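Local coordinates for response regulator protein (PDB 3RQI) that probably acts as a two-component response regulator, coupling phosphorylation of its receiver domain to gene control through a Fis-type DNA-binding domain, at residues A92-A97 / D103-K108. Sequence-based numbering, arbitrary orientation.
Sequences ATAVQA and DNYLAK
One face of the Y105 ring is covered by A94: its CB stands 3.7 Å from the ring centroid, 13° off the normal, a CH-pi contact. The backbone joins in, with A94 CA 3.4 Å from Y105 CE1. At the ring edge, near its plane, lie T93 OG1 at the phenol end and A97 CB, 4.2 Å from Y105 CD1. T93 OG1 and Y105 OH share a hydrogen bond of 2.7 Å in which either could be the donor. With chi1 at 55°, T93 OG1 lies between the backbone N and the carbonyl carbon, which places the hydroxyl beside the phenol oxygen of Y105. Y105 has CG anti to its own N (chi1 -179°), which carries the ring inward to helix 91-100. The two elements belong to the beta-alpha-beta unit of strand 81-86, helix 91-100 and strand 104-107, the outermost of the parallel sheet within the chain, in the CheY-like receiver fold; the short segments run roughly antiparallel, their axes 8.8 Å apart at closest approach. In many receiver domains an aromatic residue on the last strand, turned inward beside a threonine or serine at the end of the preceding strand, goes with the phosphorylated state. Y105 touches T86 and position 58 is an aspartyl phosphate, consistent with that coupling, while K108 NZ bonds to the phosphoryl group and pairs with D14. Y105 is buried, and its phenol oxygen has two partners, T93 OG1 and the backbone N of S90; S90 OG in turn bonds to T93 OG1. I91 of the second subunit packs against Y105.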
ATOM      1  N   ALA A  92      -3.829  -0.223   3.311  1.00 10.05           N
ATOM      2  CA  ALA A  92      -4.450   0.955   3.873  1.00 10.69           C
ATOM      3  C   ALA A  92      -3.469   1.853   4.633  1.00 10.23           C
ATOM      4  O   ALA A  92      -3.499   3.084   4.469  1.00 10.41           O
ATOM      5  CB  ALA A  92      -5.660   0.573   4.771  1.00 11.64           C
ATOM      6  N   THR A  93      -2.601   1.258   5.440  1.00 11.32           N
ATOM      7  CA  THR A  93      -1.632   2.111   6.152  1.00 10.13           C
ATOM      8  C   THR A  93      -0.573   2.703   5.233  1.00 10.57           C
ATOM      9  O   THR A  93      -0.063   3.791   5.503  1.00 10.73           O
ATOM     10  CB  THR A  93      -1.000   1.378   7.320  1.00 12.01           C
ATOM     11  OG1 THR A  93      -0.420   0.159   6.855  1.00 10.64           O
ATOM     12  CG2 THR A  93      -2.029   1.096   8.362  1.00 10.55           C
ATOM     13  N   ALA A  94      -0.253   2.006   4.143  1.00  9.10           N
ATOM     14  CA  ALA A  94       0.729   2.528   3.179  1.00  8.35           C
ATOM     15  C   ALA A  94       0.147   3.763   2.470  1.00  8.86           C
ATOM     16  O   ALA A  94       0.805   4.767   2.371  1.00  8.75           O
ATOM     17  CB  ALA A  94       1.122   1.422   2.195  1.00  9.98           C
ATOM     18  N   VAL A  95      -1.112   3.673   2.025  1.00  8.60           N
ATOM     19  CA  VAL A  95      -1.810   4.832   1.425  1.00  9.64           C
ATOM     20  C   VAL A  95      -1.743   6.018   2.405  1.00  9.02           C
ATOM     21  O   VAL A  95      -1.303   7.105   1.984  1.00 10.03           O
ATOM     22  CB  VAL A  95      -3.292   4.461   1.087  1.00  9.01           C
ATOM     23  CG1 VAL A  95      -4.119   5.712   0.736  1.00 11.15           C
ATOM     24  CG2 VAL A  95      -3.369   3.442  -0.073  1.00 11.73           C
ATOM     25  N   GLN A  96      -2.160   5.846   3.680  1.00  8.65           N
ATOM     26  CA  GLN A  96      -2.210   6.980   4.588  1.00  9.95           C
ATOM     27  C   GLN A  96      -0.807   7.495   4.926  1.00  9.16           C
ATOM     28  O   GLN A  96      -0.603   8.708   5.028  1.00 10.43           O
ATOM     29  CB  GLN A  96      -3.002   6.638   5.851  1.00 10.46           C
ATOM     30  CG  GLN A  96      -3.334   7.870   6.721  1.00 11.77           C
ATOM     31  CD  GLN A  96      -4.167   8.864   5.916  1.00 13.46           C
ATOM     32  OE1 GLN A  96      -5.125   8.472   5.239  1.00 15.32           O
ATOM     33  NE2 GLN A  96      -3.792  10.142   5.966  1.00 16.34           N
ATOM     34  N   ALA A  97       0.146   6.577   5.079  1.00 10.09           N
ATOM     35  CA  ALA A  97       1.514   7.010   5.377  1.00  9.35           C
ATOM     36  C   ALA A  97       2.096   7.926   4.312  1.00 10.59           C
ATOM     37  O   ALA A  97       2.780   8.939   4.627  1.00 10.31           O
ATOM     38  CB  ALA A  97       2.436   5.802   5.580  1.00  9.92           C
ATOM     39  N   ASP A 103       8.134   8.939   2.460  1.00  9.76           N
ATOM     40  CA  ASP A 103       8.697   8.707   1.142  1.00 11.70           C
ATOM     41  C   ASP A 103       8.564   7.263   0.639  1.00 12.10           C
ATOM     42  O   ASP A 103       8.562   7.034  -0.567  1.00 13.72           O
ATOM     43  CB  ASP A 103      10.178   9.153   1.085  1.00 12.61           C
ATOM     44  CG  ASP A 103      10.343  10.608   1.395  1.00 14.84           C
ATOM     45  OD1 ASP A 103       9.938  11.440   0.544  1.00 16.04           O
ATOM     46  OD2 ASP A 103      10.832  10.930   2.487  1.00 14.66           O
ATOM     47  N   ASN A 104       8.493   6.283   1.550  1.00 10.53           N
ATOM     48  CA  ASN A 104       8.375   4.894   1.128  1.00 11.44           C
ATOM     49  C   ASN A 104       7.901   4.040   2.287  1.00 10.93           C
ATOM     50  O   ASN A 104       7.716   4.539   3.420  1.00 11.41           O
ATOM     51  CB  ASN A 104       9.725   4.363   0.581  1.00 10.83           C
ATOM     52  CG  ASN A 104       9.553   3.296  -0.466  1.00 11.73           C
ATOM     53  OD1 ASN A 104       8.423   2.821  -0.736  1.00 13.41           O
ATOM     54  ND2 ASN A 104      10.678   2.890  -1.074  1.00 12.43           N
ATOM     55  N   TYR A 105       7.703   2.750   2.023  1.00 11.77           N
ATOM     56  CA  TYR A 105       7.080   1.894   3.034  1.00 11.12           C
ATOM     57  C   TYR A 105       7.585   0.499   2.763  1.00 12.32           C
ATOM     58  O   TYR A 105       7.581   0.048   1.618  1.00 13.70           O
ATOM     59  CB  TYR A 105       5.557   1.998   2.860  1.00 11.72           C
ATOM     60  CG  TYR A 105       4.631   1.209   3.800  1.00 13.25           C
ATOM     61  CD1 TYR A 105       3.766   1.896   4.661  1.00 10.89           C
ATOM     62  CD2 TYR A 105       4.603  -0.210   3.781  1.00 13.36           C
ATOM     63  CE1 TYR A 105       2.857   1.215   5.478  1.00  9.44           C
ATOM     64  CE2 TYR A 105       3.718  -0.907   4.597  1.00 14.64           C
ATOM     65  CZ  TYR A 105       2.845  -0.187   5.429  1.00 11.99           C
ATOM     66  OH  TYR A 105       1.973  -0.868   6.219  1.00 13.86           O
ATOM     67  N   LEU A 106       8.100  -0.161   3.798  1.00 12.38           N
ATOM     68  CA  LEU A 106       8.616  -1.542   3.684  1.00 13.66           C
ATOM     69  C   LEU A 106       8.103  -2.435   4.797  1.00 14.34           C
ATOM     70  O   LEU A 106       7.998  -2.023   5.968  1.00 12.44           O
ATOM     71  CB  LEU A 106      10.135  -1.542   3.783  1.00 13.99           C
ATOM     72  CG  LEU A 106      11.043  -1.273   2.590  1.00 19.86           C
ATOM     73  CD1 LEU A 106      12.443  -1.706   3.087  1.00 21.18           C
ATOM     74  CD2 LEU A 106      10.605  -2.069   1.366  1.00 24.72           C
ATOM     75  N   ALA A 107       7.732  -3.660   4.412  1.00 15.62           N
ATOM     76  CA  ALA A 107       7.424  -4.698   5.407  1.00 16.27           C
ATOM     77  C   ALA A 107       8.673  -5.274   6.064  1.00 16.76           C
ATOM     78  O   ALA A 107       9.680  -5.563   5.377  1.00 17.32           O
ATOM     79  CB  ALA A 107       6.616  -5.827   4.750  1.00 17.82           C
ATOM     80  N   LYS A 108       8.618  -5.429   7.396  1.00 16.06           N
ATOM     81  CA  LYS A 108       9.555  -6.299   8.099  1.00 16.75           C
ATOM     82  C   LYS A 108       9.255  -7.779   7.724  1.00 18.60           C
ATOM     83  O   LYS A 108       8.092  -8.141   7.461  1.00 19.83           O
ATOM     84  CB  LYS A 108       9.470  -6.149   9.623  1.00 15.16           C
ATOM     85  CG  LYS A 108       9.789  -4.773  10.190  1.00 13.33           C
ATOM     86  CD  LYS A 108       9.576  -4.786  11.701  1.00 12.03           C
ATOM     87  CE  LYS A 108       9.885  -3.403  12.318  1.00 11.18           C
ATOM     88  NZ  LYS A 108       9.302  -3.387  13.686  1.00 12.57           N
TER